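Uncharacterized protein (Nocardia farcinica, PDB 3ESM) is of unknown function but, as a YcnI-like protein with an immunoglobulin-like domain, may bind copper. Local coordinates at residues 7-12 with 133-138; 18-23 with 90-95; 33-38 with 106-111; 40-45 with 63-68; 52-57 with 71-76. The protein carries 2 engineered substitutions. All blocks are in the same frame, centred on the assembly; numbering follows the deposited sequence.

The five contacts hold together an all-beta sandwich. Interaction 2 joins the two inner strands of the four-stranded sheet. Interactions 3, 4 and 5 lie in the other sheet: 3 and 4 share strand 33-43, and 4 and 5 share strand 66-73 with centres about 21 Å apart. Interaction 1 ties an edge strand of the first sheet to a short strand of the second, and its segments, near the two ends of the chain, enclose all the others in sequence. It sits beside interaction 2, centre to centre about 8 Å, and about 25 Å from interaction 5. F22 on V38 and V90 on W71 link the sheets, while interactions 3, 4 and 5 also touch the second subunit.

Interaction 1: residues 7-12 with 133-138; sequences ADAPGA and PTLTLA
L135 points from its strand toward the small side chains of A7, A9 and A12, and its two methyls divide the work. CD2 is turned to the start of segment 7-12, 4.1 Å from A7 CB, whereas CD1 reaches further along and lies 4.1 Å from A9 CB. With CG beside the backbone N (chi1 -68°) and the chain then extended, the branched end is carried against segment 7-12. L137 joins further along: its CB leaves the backbone, just past strand 134-136, at an angle, but CD2 reaches to 3.7 Å from A12 CB. At the other end A7 CB meets P133 CB, 3.9 Å away, so methyl groups and leucine branches form one apolar strip.

Polar contacts border this strip. A water donates to A7 O and to T134 O, 2.8 Å from each, spanning a gap that the two backbones do not bridge directly here. Beyond L137, A138 N gives A12 O a straight but weak hydrogen bond of 3.3 Å. T134 turns its side chain away, to S102 OG and A132 O. L135 continues onto V101 and F103 of strand 100-109, while A7 packs on F22. Side-chain packing of this kind, joining an edge strand of one sheet to a strand of the facing sheet, closes the flank of an immunoglobulin-like beta sandwich.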
# COMPACT_ATOMS: atom_id res chain seq x y z
N ALA A 7 18.68 3.17 -1.16
CA ALA A 7 18.70 2.88 -2.58
C ALA A 7 20.16 2.67 -2.94
O ALA A 7 21.02 3.44 -2.52
CB ALA A 7 18.11 4.03 -3.39
N ASP A 8 20.45 1.61 -3.67
CA ASP A 8 21.82 1.36 -4.09
C ASP A 8 21.85 1.01 -5.57
O ASP A 8 21.04 0.22 -6.05
CB ASP A 8 22.43 0.21 -3.28
CG ASP A 8 23.94 0.26 -3.27
OD1 ASP A 8 24.51 1.13 -2.57
OD2 ASP A 8 24.57 -0.58 -3.95
N ALA A 9 22.80 1.61 -6.28
CA ALA A 9 22.97 1.39 -7.69
C ALA A 9 24.35 1.96 -8.06
O ALA A 9 24.46 3.10 -8.49
CB ALA A 9 21.89 2.09 -8.45
N PRO A 10 25.41 1.16 -7.84
CA PRO A 10 26.79 1.63 -8.02
C PRO A 10 27.03 2.27 -9.40
O PRO A 10 27.60 3.37 -9.49
CB PRO A 10 27.62 0.36 -7.84
CG PRO A 10 26.80 -0.45 -6.86
CD PRO A 10 25.36 -0.22 -7.33
N GLY A 11 26.60 1.60 -10.46
CA GLY A 11 26.70 2.19 -11.79
C GLY A 11 26.15 3.62 -11.83
O GLY A 11 26.89 4.58 -12.05
N ALA A 12 24.84 3.73 -11.61
CA ALA A 12 24.03 4.96 -11.77
C ALA A 12 24.65 6.22 -12.39
O ALA A 12 25.38 6.97 -11.73
CB ALA A 12 23.30 5.33 -10.49
N PRO A 133 14.34 7.65 -0.41
CA PRO A 133 15.62 7.14 -0.87
C PRO A 133 16.10 7.92 -2.10
O PRO A 133 15.30 8.23 -2.99
CB PRO A 133 15.32 5.69 -1.27
CG PRO A 133 13.92 5.45 -1.01
CD PRO A 133 13.26 6.64 -0.45
N THR A 134 17.38 8.23 -2.15
CA THR A 134 17.88 9.15 -3.18
C THR A 134 19.17 8.62 -3.77
O THR A 134 19.95 7.94 -3.07
CB THR A 134 18.03 10.60 -2.56
OG1 THR A 134 16.74 11.07 -2.11
CG2 THR A 134 18.57 11.58 -3.58
N LEU A 135 19.39 8.88 -5.06
CA LEU A 135 20.66 8.54 -5.71
C LEU A 135 21.34 9.78 -6.26
O LEU A 135 20.66 10.67 -6.73
CB LEU A 135 20.47 7.61 -6.90
CG LEU A 135 20.00 6.17 -6.68
CD1 LEU A 135 19.78 5.54 -8.05
CD2 LEU A 135 21.05 5.42 -5.89
N THR A 136 22.67 9.79 -6.21
CA THR A 136 23.48 10.77 -6.93
C THR A 136 23.84 10.18 -8.26
O THR A 136 24.23 9.02 -8.33
CB THR A 136 24.79 11.04 -6.20
OG1 THR A 136 24.49 11.90 -5.10
CG2 THR A 136 25.82 11.69 -7.14
N LEU A 137 23.72 10.98 -9.31
CA LEU A 137 23.94 10.47 -10.64
C LEU A 137 25.19 11.07 -11.25
O LEU A 137 25.31 12.29 -11.32
CB LEU A 137 22.75 10.77 -11.52
CG LEU A 137 21.47 10.14 -10.96
CD1 LEU A 137 20.29 10.62 -11.82
CD2 LEU A 137 21.56 8.62 -10.93
N ALA A 138 26.10 10.20 -11.67
CA ALA A 138 27.34 10.63 -12.29
C ALA A 138 27.04 11.29 -13.62
O ALA A 138 26.07 10.96 -14.31
CB ALA A 138 28.29 9.46 -12.48
O HOH W 1 21.90 6.10 -2.33

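Interaction 2: residues 18-23 with 90-95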
# COMPACT_ATOMS: atom_id res chain seq x y z
N SER A 18 20.17 1.48 -14.69
CA SER A 18 20.82 0.83 -13.55
C SER A 18 19.89 -0.19 -12.92
O SER A 18 18.68 -0.01 -12.99
CB SER A 18 21.19 1.84 -12.45
OG SER A 18 22.25 2.70 -12.85
N VAL A 19 20.46 -1.23 -12.32
CA VAL A 19 19.70 -2.11 -11.43
C VAL A 19 19.71 -1.41 -10.06
O VAL A 19 20.77 -1.29 -9.43
CB VAL A 19 20.36 -3.50 -11.29
CG1 VAL A 19 19.63 -4.34 -10.26
CG2 VAL A 19 20.39 -4.24 -12.64
N VAL A 20 18.54 -0.96 -9.59
CA VAL A 20 18.43 -0.24 -8.32
C VAL A 20 17.87 -1.16 -7.26
O VAL A 20 16.85 -1.80 -7.49
CB VAL A 20 17.50 0.99 -8.47
CG1 VAL A 20 17.35 1.77 -7.14
CG2 VAL A 20 18.05 1.89 -9.54
N THR A 21 18.56 -1.24 -6.14
CA THR A 21 18.16 -2.14 -5.06
C THR A 21 17.67 -1.29 -3.91
O THR A 21 18.41 -0.43 -3.43
CB THR A 21 19.35 -2.97 -4.58
OG1 THR A 21 19.72 -3.93 -5.58
CG2 THR A 21 18.99 -3.70 -3.26
N PHE A 22 16.42 -1.50 -3.48
CA PHE A 22 15.86 -0.80 -2.32
C PHE A 22 15.90 -1.75 -1.14
O PHE A 22 15.31 -2.82 -1.20
CB PHE A 22 14.41 -0.35 -2.58
CG PHE A 22 14.32 0.65 -3.68
CD1 PHE A 22 14.59 1.99 -3.42
CD2 PHE A 22 13.99 0.27 -4.96
CE1 PHE A 22 14.53 2.93 -4.44
CE2 PHE A 22 13.93 1.20 -6.01
CZ PHE A 22 14.22 2.53 -5.75
N ARG A 23 16.64 -1.38 -0.09
CA ARG A 23 16.73 -2.24 1.08
C ARG A 23 15.86 -1.62 2.14
O ARG A 23 16.08 -0.48 2.55
CB ARG A 23 18.18 -2.35 1.56
CG ARG A 23 18.35 -3.38 2.66
CD ARG A 23 19.83 -3.60 2.98
NE ARG A 23 20.00 -4.76 3.83
CZ ARG A 23 20.37 -4.71 5.10
NH1 ARG A 23 20.63 -3.53 5.65
NH2 ARG A 23 20.49 -5.83 5.81
N VAL A 90 14.76 -3.32 -8.94
CA VAL A 90 14.14 -2.96 -10.20
C VAL A 90 15.20 -2.38 -11.13
O VAL A 90 16.02 -1.58 -10.71
CB VAL A 90 12.96 -1.98 -9.98
CG1 VAL A 90 13.44 -0.64 -9.36
CG2 VAL A 90 12.12 -1.77 -11.27
N SER A 91 15.18 -2.80 -12.39
CA SER A 91 16.12 -2.29 -13.38
C SER A 91 15.43 -1.23 -14.20
O SER A 91 14.41 -1.50 -14.83
CB SER A 91 16.55 -3.43 -14.30
OG SER A 91 17.30 -2.92 -15.38
N ILE A 92 15.97 -0.01 -14.19
CA ILE A 92 15.27 1.09 -14.83
C ILE A 92 16.21 1.95 -15.65
O ILE A 92 17.43 2.01 -15.39
CB ILE A 92 14.60 2.01 -13.78
CG1 ILE A 92 15.64 2.63 -12.84
CG2 ILE A 92 13.56 1.21 -13.01
CD1 ILE A 92 15.09 3.62 -11.77
N GLY A 93 15.61 2.64 -16.62
CA GLY A 93 16.34 3.66 -17.36
C GLY A 93 15.48 4.21 -18.46
O GLY A 93 14.43 3.65 -18.80
N PRO A 94 15.93 5.32 -19.05
CA PRO A 94 17.12 6.05 -18.62
C PRO A 94 16.83 6.91 -17.41
O PRO A 94 15.73 7.45 -17.30
CB PRO A 94 17.40 6.97 -19.81
CG PRO A 94 16.07 7.21 -20.42
CD PRO A 94 15.28 5.92 -20.22
N LEU A 95 17.81 7.01 -16.51
CA LEU A 95 17.74 7.91 -15.36
C LEU A 95 17.85 9.34 -15.83
O LEU A 95 18.45 9.61 -16.87
CB LEU A 95 18.86 7.58 -14.39
CG LEU A 95 18.74 6.19 -13.75
CD1 LEU A 95 19.99 5.85 -12.97
CD2 LEU A 95 17.50 6.12 -12.83
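An antiparallel ladder between the two inner strands of the four-stranded sheet brings S18 and V20 against I92 and V90. Four backbone hydrogen bonds make it up, two at each hydrogen-bonded pair. S18 N reaches I92 O at 2.9 Å, with I92 N returning the bond to S18 O. V20 N gives a 2.8 Å bond to V90 O, and V90 N gives one to V20 O. Between these pairs V19 and S91 form a non-hydrogen-bonded pair whose CA atoms come to 4.1 Å, and S91 CA adds a CA-H...O contact to S18 O.

S18, V20, V90 and I92 turn to one face of the sheet, V19 and S91 to the other. The first face looks into the interior of the sandwich, where F22 meets V38 and F103 and I92 meets V43, all from strands of the second sheet. V20 CG2 touches I92 CD1 at 4.1 Å, the two branches slanting past each other. V90 holds CG1 between its backbone N and carbonyl carbon (chi1 62°), which brings that methyl in-plane to the edge of the F22 ring, 3.9 Å from CE2. The same ring makes an edge-to-face contact with F103.

Past the ladder the chain turns through a cis peptide before P94, and L95 turns back toward strand 18-25 to set CD1 3.9 Å from S18 OG; L95 also packs on L137. G93 pairs through its backbone with S45, at the start of the next strand of this sheet.

Interaction 3: residues 33-38 with 106-111. Engineered in segment 33-38: M36 (natural residue Leu).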
# COMPACT_ATOMS: atom_id res chain seq x y z
N THR A 33 6.59 -6.31 7.08
CA THR A 33 6.38 -5.57 5.85
C THR A 33 5.73 -6.52 4.82
O THR A 33 6.31 -7.57 4.50
CB THR A 33 7.68 -5.06 5.25
OG1 THR A 33 8.27 -4.13 6.17
CG2 THR A 33 7.40 -4.35 3.90
N THR A 34 4.59 -6.10 4.29
CA THR A 34 3.82 -6.92 3.32
C THR A 34 3.68 -6.33 1.92
O THR A 34 3.30 -7.04 0.97
CB THR A 34 2.42 -7.24 3.84
OG1 THR A 34 1.70 -6.01 4.06
CG2 THR A 34 2.53 -8.05 5.14
N ALA A 35 4.04 -5.06 1.76
CA ALA A 35 4.09 -4.49 0.40
C ALA A 35 5.00 -3.28 0.40
O ALA A 35 5.21 -2.63 1.45
CB ALA A 35 2.72 -4.08 -0.05
N MET A 36 5.51 -2.97 -0.77
CA MET A 36 6.33 -1.77 -0.94
C MET A 36 5.96 -1.15 -2.27
O MET A 36 6.00 -1.84 -3.29
CB MET A 36 7.80 -2.17 -0.95
CG MET A 36 8.78 -1.04 -1.24
SD MET A 36 8.96 0.11 0.17
CE MET A 36 8.65 -0.98 1.48
N THR A 37 5.66 0.15 -2.27
CA THR A 37 5.39 0.84 -3.52
C THR A 37 6.45 1.91 -3.69
O THR A 37 6.66 2.67 -2.77
CB THR A 37 3.97 1.47 -3.51
OG1 THR A 37 3.00 0.39 -3.69
CG2 THR A 37 3.81 2.44 -4.65
N VAL A 38 7.10 1.98 -4.84
CA VAL A 38 8.13 3.01 -5.04
C VAL A 38 7.77 3.85 -6.24
O VAL A 38 7.41 3.32 -7.28
CB VAL A 38 9.51 2.39 -5.27
CG1 VAL A 38 10.54 3.49 -5.58
CG2 VAL A 38 9.93 1.61 -4.06
N GLU A 106 6.29 3.93 -0.27
CA GLU A 106 5.25 3.70 0.74
C GLU A 106 5.31 2.24 1.16
O GLU A 106 5.24 1.36 0.30
CB GLU A 106 3.89 4.01 0.18
CG GLU A 106 3.80 5.45 -0.30
CD GLU A 106 3.60 6.42 0.87
OE1 GLU A 106 3.09 6.00 1.93
OE2 GLU A 106 3.95 7.61 0.69
N GLN A 107 5.51 2.02 2.47
CA GLN A 107 5.77 0.67 3.01
C GLN A 107 4.56 0.21 3.81
O GLN A 107 4.21 0.84 4.80
CB GLN A 107 6.99 0.74 3.94
CG GLN A 107 7.42 -0.59 4.58
CD GLN A 107 8.55 -0.37 5.60
OE1 GLN A 107 8.99 0.77 5.78
NE2 GLN A 107 9.04 -1.44 6.23
N THR A 108 3.95 -0.92 3.43
CA THR A 108 2.78 -1.40 4.12
C THR A 108 3.17 -2.48 5.12
O THR A 108 3.95 -3.39 4.76
CB THR A 108 1.77 -2.02 3.12
OG1 THR A 108 1.29 -1.02 2.19
CG2 THR A 108 0.61 -2.64 3.86
N TYR A 109 2.58 -2.40 6.32
CA TYR A 109 2.78 -3.41 7.37
C TYR A 109 1.56 -4.27 7.56
O TYR A 109 0.44 -3.85 7.23
CB TYR A 109 3.08 -2.72 8.69
CG TYR A 109 4.50 -2.23 8.79
CD1 TYR A 109 5.45 -2.96 9.48
CD2 TYR A 109 4.88 -1.01 8.23
CE1 TYR A 109 6.73 -2.51 9.62
CE2 TYR A 109 6.17 -0.53 8.39
CZ TYR A 109 7.09 -1.30 9.08
OH TYR A 109 8.40 -0.88 9.26
N SER A 110 1.78 -5.47 8.08
CA SER A 110 0.71 -6.43 8.28
C SER A 110 -0.42 -5.94 9.17
O SER A 110 -1.54 -6.49 9.11
CB SER A 110 1.29 -7.69 8.87
OG SER A 110 2.00 -7.39 10.06
N ASP A 111 -0.14 -4.98 10.04
CA ASP A 111 -1.18 -4.44 10.95
C ASP A 111 -2.02 -3.32 10.33
O ASP A 111 -2.85 -2.68 11.02
CB ASP A 111 -0.56 -3.95 12.27
CG ASP A 111 0.40 -2.81 12.09
OD1 ASP A 111 0.51 -2.27 10.96
OD2 ASP A 111 1.10 -2.45 13.09
O HOH W 2 -0.70 -5.51 5.20
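The Y109 ring has T33 OG1 over one face, 4.1 Å above the plane and toward the rim, while R113 makes a cation-pi contact with the ring. The flat amide of Q107 meets the same hydroxyl within its own plane: NE2 donates to T33 OG1 at 2.8 Å and 162°. Q107 extends fully from its backbone N (chi1 -179°), which carries the amide across T33 at about a right angle. P25 O also binds NE2, and W117 NE1 binds OE1, so both ends of the amide are fixed.

This is a strand pair inside the larger antiparallel sheet of the sandwich, interrupted by a classic beta bulge: T34 and A35 both face T108. T34 N bonds T108 O at 2.8 Å, and A35 N adds a weak bond to the same oxygen. T108 N answers to A35 O, and T37 and E106 form a regular two-bond pair further on.

M36, an engineered residue, bends its chain to lay CE 3.4 Å from Q107 CG. At the strand end a water links T34 OG1 with Y109 O, and T34 CG2 rests 3.9 Å from S110 CB. S110 O accepts a hydrogen bond from S68 of the second subunit.

Interaction 4: residues 40-45 with 63-68; sequences LPNVRS and KSEAVS. With SO4 (sulfate ion), chain B.
N42 and V43 both face A66, a G1 beta bulge in which an asparagine takes the left-handed backbone position. The chain enters it through an inverse gamma turn centred on P41. V43 N bonds A66 O at 3.2 Å, and A66 N returns a 2.8 Å bond to V43 O. Before the bulge L40 N reaches V67 O at 2.9 Å, approaching from well above the carbonyl plane. A water gives V67 O a second donor and accepts a weak bond from N42 ND2, and ND2 also touches V67 CG1, the two side chains passing at a slant.

Inside, A66 CB touches both L40 CD1 and V43 CG2, the latter 3.8 Å away. Outside, R44 folds back: its CB points off, but bends further along the chain bring the guanidinium to segment 63-68, edge toward K63 O and S64. E65 CG lies over one guanidinium face, 3.8 Å above the plane. The carboxylate does not form a salt bridge with R44; E65 OE1 is instead bonded to N61 ND2.

S45 OG, set anti to its backbone N (chi1 179°), donates to a sulfate oxygen, O3, at 2.6 Å. A46 N and R60 NH2 complete the grip on this ion, which probably came from the crystallisation liquor. Just here, at R44 and S45, the chain leaves strand 33-43 of one sheet for strand 45-48 of the other, a switch between the two sheets of an immunoglobulin-like sandwich.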
# COMPACT_ATOMS: atom_id res chain seq x y z
N LEU A 40 8.64 6.01 -9.38
CA LEU A 40 9.77 6.00 -10.31
C LEU A 40 9.77 7.26 -11.14
O LEU A 40 8.74 7.87 -11.35
CB LEU A 40 9.72 4.80 -11.28
CG LEU A 40 9.73 3.43 -10.59
CD1 LEU A 40 9.42 2.34 -11.61
CD2 LEU A 40 11.09 3.20 -9.95
N PRO A 41 10.94 7.62 -11.64
CA PRO A 41 11.03 8.92 -12.28
C PRO A 41 10.61 8.82 -13.77
O PRO A 41 11.36 9.19 -14.71
CB PRO A 41 12.50 9.30 -12.10
CG PRO A 41 13.24 7.99 -11.98
CD PRO A 41 12.24 7.05 -11.29
N ASN A 42 9.41 8.29 -13.99
CA ASN A 42 8.82 8.28 -15.32
C ASN A 42 9.80 7.77 -16.36
O ASN A 42 10.03 8.45 -17.37
CB ASN A 42 8.35 9.67 -15.69
CG ASN A 42 7.12 10.13 -14.89
OD1 ASN A 42 6.47 11.13 -15.24
ND2 ASN A 42 6.82 9.42 -13.82
N VAL A 43 10.33 6.57 -16.15
CA VAL A 43 11.36 5.97 -17.00
C VAL A 43 10.75 5.18 -18.15
O VAL A 43 9.64 4.67 -18.04
CB VAL A 43 12.30 5.04 -16.19
CG1 VAL A 43 13.11 5.86 -15.18
CG2 VAL A 43 11.49 3.97 -15.45
N ARG A 44 11.48 5.05 -19.26
CA ARG A 44 10.96 4.26 -20.38
C ARG A 44 10.93 2.77 -20.03
O ARG A 44 10.00 2.04 -20.42
CB ARG A 44 11.83 4.45 -21.63
CG ARG A 44 12.00 5.84 -22.09
CD ARG A 44 10.97 6.17 -23.17
NE ARG A 44 9.70 5.53 -22.84
CZ ARG A 44 8.51 6.01 -23.17
NH1 ARG A 44 8.40 7.14 -23.86
NH2 ARG A 44 7.43 5.34 -22.81
N SER A 45 11.96 2.32 -19.33
CA SER A 45 12.13 0.90 -19.07
C SER A 45 12.13 0.67 -17.57
O SER A 45 12.77 1.43 -16.84
CB SER A 45 13.45 0.41 -19.65
OG SER A 45 13.61 -0.97 -19.37
N LYS A 63 2.12 7.82 -21.77
CA LYS A 63 3.28 7.80 -22.64
C LYS A 63 4.07 6.51 -22.51
O LYS A 63 5.17 6.37 -23.08
CB LYS A 63 4.19 9.00 -22.33
CG LYS A 63 3.50 10.33 -22.41
CD LYS A 63 4.46 11.47 -22.02
CE LYS A 63 3.77 12.83 -22.14
NZ LYS A 63 2.73 13.01 -21.07
N SER A 64 3.55 5.56 -21.73
CA SER A 64 4.19 4.26 -21.57
C SER A 64 5.43 4.31 -20.69
O SER A 64 6.26 3.40 -20.70
CB SER A 64 4.53 3.64 -22.93
OG SER A 64 3.32 3.47 -23.66
N GLU A 65 5.54 5.39 -19.92
CA GLU A 65 6.63 5.48 -18.95
C GLU A 65 6.19 4.76 -17.68
O GLU A 65 5.00 4.83 -17.29
CB GLU A 65 6.93 6.94 -18.63
CG GLU A 65 7.48 7.75 -19.84
CD GLU A 65 7.34 9.27 -19.66
OE1 GLU A 65 6.47 9.74 -18.89
OE2 GLU A 65 8.11 10.00 -20.33
N ALA A 66 7.14 4.13 -17.01
CA ALA A 66 6.88 3.54 -15.70
C ALA A 66 6.89 4.64 -14.63
O ALA A 66 7.93 5.30 -14.44
CB ALA A 66 7.99 2.54 -15.38
N VAL A 67 5.77 4.76 -13.92
CA VAL A 67 5.55 5.80 -12.89
C VAL A 67 5.70 5.27 -11.47
O VAL A 67 5.93 6.04 -10.52
CB VAL A 67 4.18 6.52 -13.04
CG1 VAL A 67 4.10 7.27 -14.37
CG2 VAL A 67 3.04 5.54 -12.96
N SER A 68 5.53 3.96 -11.29
CA SER A 68 5.74 3.38 -9.97
C SER A 68 5.84 1.86 -10.10
O SER A 68 5.53 1.29 -11.16
CB SER A 68 4.59 3.72 -9.03
OG SER A 68 3.43 2.95 -9.32
S SO4 B . 10.62 -2.45 -20.44
O1 SO4 B . 10.11 -3.81 -20.69
O2 SO4 B . 10.46 -2.08 -19.03
O3 SO4 B . 12.02 -2.44 -20.85
O4 SO4 B . 9.82 -1.48 -21.20
O HOH W 3 5.94 8.75 -11.29

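Interaction 5: residues 52-57 with 71-76; sequences PGWTAR and WTADPG. With DMS (dimethyl sulfoxide), chain D.
G53, W54 and T55 run against T72, A73 and D74 at the open end of a beta hairpin, strands 54-60 and 66-73. The ladder is well supplied with partners. T55 N donates to T72 O at 2.8 Å and T72 N to T55 O at 2.9 Å, each donor lying in the plane of the carbonyl it meets. Past the last regular pair, D74 N donates to G53 O, which N77 ND2 also binds.

The D74 carboxylate turns back over the partner strand, and both of its oxygens are used. OD1 accepts a hydrogen bond from T55 OG1 at 3.0 Å, on its syn side and 16° out of the carboxylate plane. OD2 accepts from a water that also donates to W54 O. A second water, on the other side of T55, donates to T55 O and is hydrogen-bonded to T72 OG1 at 2.7 Å. A73 O receives a weak bond from R57 of the second subunit, and G76 N bonds a dimethyl sulfoxide oxygen at 2.8 Å.

On the opposite face of the hairpin lie the two tryptophans, both in contact with F88. A56 CB touches W71 CD1 at 3.7 Å. W54 swings its indole across to A73 (chi1 -63°) for a CH-pi contact: A73 CB sits over the six-membered ring, 3.9 Å from its centroid and 11° off the normal.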
# COMPACT_ATOMS: atom_id res chain seq x y z
N PRO A 52 10.55 -14.95 -5.27
CA PRO A 52 9.60 -15.94 -4.82
C PRO A 52 8.77 -15.43 -3.65
O PRO A 52 9.32 -14.83 -2.69
CB PRO A 52 10.49 -17.13 -4.40
CG PRO A 52 11.68 -16.97 -5.31
CD PRO A 52 11.93 -15.48 -5.28
N GLY A 53 7.47 -15.67 -3.74
CA GLY A 53 6.56 -15.27 -2.67
C GLY A 53 6.06 -13.85 -2.78
O GLY A 53 5.28 -13.42 -1.94
N TRP A 54 6.50 -13.11 -3.80
CA TRP A 54 6.03 -11.71 -3.99
C TRP A 54 5.57 -11.52 -5.43
O TRP A 54 6.10 -12.18 -6.36
CB TRP A 54 7.18 -10.72 -3.76
CG TRP A 54 7.71 -10.76 -2.35
CD1 TRP A 54 8.52 -11.72 -1.78
CD2 TRP A 54 7.44 -9.80 -1.33
NE1 TRP A 54 8.78 -11.39 -0.46
CE2 TRP A 54 8.15 -10.21 -0.16
CE3 TRP A 54 6.73 -8.61 -1.30
CZ2 TRP A 54 8.08 -9.51 1.06
CZ3 TRP A 54 6.69 -7.87 -0.06
CH2 TRP A 54 7.37 -8.33 1.08
N THR A 55 4.57 -10.67 -5.62
CA THR A 55 4.15 -10.31 -6.96
C THR A 55 4.49 -8.86 -7.21
O THR A 55 4.32 -8.04 -6.33
CB THR A 55 2.65 -10.56 -7.14
OG1 THR A 55 2.43 -12.00 -7.05
CG2 THR A 55 2.21 -10.05 -8.51
N ALA A 56 5.02 -8.54 -8.38
CA ALA A 56 5.35 -7.15 -8.70
C ALA A 56 4.48 -6.62 -9.85
O ALA A 56 4.17 -7.38 -10.82
CB ALA A 56 6.82 -6.99 -9.03
N ARG A 57 4.08 -5.36 -9.75
CA ARG A 57 3.41 -4.68 -10.85
C ARG A 57 4.18 -3.39 -11.11
O ARG A 57 4.63 -2.73 -10.17
CB ARG A 57 1.93 -4.32 -10.59
CG ARG A 57 1.67 -3.38 -9.46
CD ARG A 57 0.14 -3.17 -9.30
NE ARG A 57 -0.43 -2.30 -10.33
CZ ARG A 57 -1.38 -2.64 -11.20
NH1 ARG A 57 -1.93 -3.87 -11.21
NH2 ARG A 57 -1.80 -1.72 -12.06
N TRP A 71 5.63 -4.10 -5.01
CA TRP A 71 5.81 -5.54 -4.69
C TRP A 71 4.87 -5.88 -3.56
O TRP A 71 4.74 -5.10 -2.61
CB TRP A 71 7.23 -5.79 -4.20
CG TRP A 71 8.30 -5.62 -5.20
CD1 TRP A 71 8.83 -6.61 -5.99
CD2 TRP A 71 9.03 -4.42 -5.49
NE1 TRP A 71 9.84 -6.08 -6.77
CE2 TRP A 71 9.98 -4.74 -6.49
CE3 TRP A 71 8.96 -3.10 -5.02
CZ2 TRP A 71 10.91 -3.81 -6.99
CZ3 TRP A 71 9.85 -2.16 -5.52
CH2 TRP A 71 10.81 -2.51 -6.51
N THR A 72 4.22 -7.04 -3.63
CA THR A 72 3.20 -7.40 -2.65
C THR A 72 3.44 -8.83 -2.26
O THR A 72 3.61 -9.68 -3.14
CB THR A 72 1.79 -7.32 -3.24
OG1 THR A 72 1.56 -5.99 -3.74
CG2 THR A 72 0.75 -7.63 -2.13
N ALA A 73 3.45 -9.10 -0.96
CA ALA A 73 3.67 -10.47 -0.47
C ALA A 73 2.46 -11.34 -0.80
O ALA A 73 1.32 -10.93 -0.55
CB ALA A 73 3.91 -10.41 1.04
N ASP A 74 2.69 -12.46 -1.50
CA ASP A 74 1.63 -13.43 -1.76
C ASP A 74 0.96 -13.93 -0.48
O ASP A 74 1.58 -14.04 0.55
CB ASP A 74 2.17 -14.64 -2.50
CG ASP A 74 2.78 -14.28 -3.83
OD1 ASP A 74 2.47 -13.20 -4.35
OD2 ASP A 74 3.61 -15.09 -4.32
N PRO A 75 -0.30 -14.35 -0.60
CA PRO A 75 -1.03 -14.96 0.53
C PRO A 75 -0.23 -16.14 1.09
O PRO A 75 0.29 -16.98 0.32
CB PRO A 75 -2.33 -15.42 -0.14
CG PRO A 75 -2.54 -14.42 -1.21
CD PRO A 75 -1.14 -14.19 -1.78
N GLY A 76 -0.13 -16.25 2.40
CA GLY A 76 0.69 -17.30 3.01
C GLY A 76 2.11 -16.89 3.32
O GLY A 76 2.72 -17.44 4.24
S DMS D . -1.11 -14.09 5.66
O DMS D . -1.57 -14.55 4.04
C1 DMS D . -1.96 -15.12 6.90
C2 DMS D . 0.59 -14.66 5.87
O HOH W 4 4.57 -14.81 -6.93
O HOH W 5 1.97 -5.99 -6.43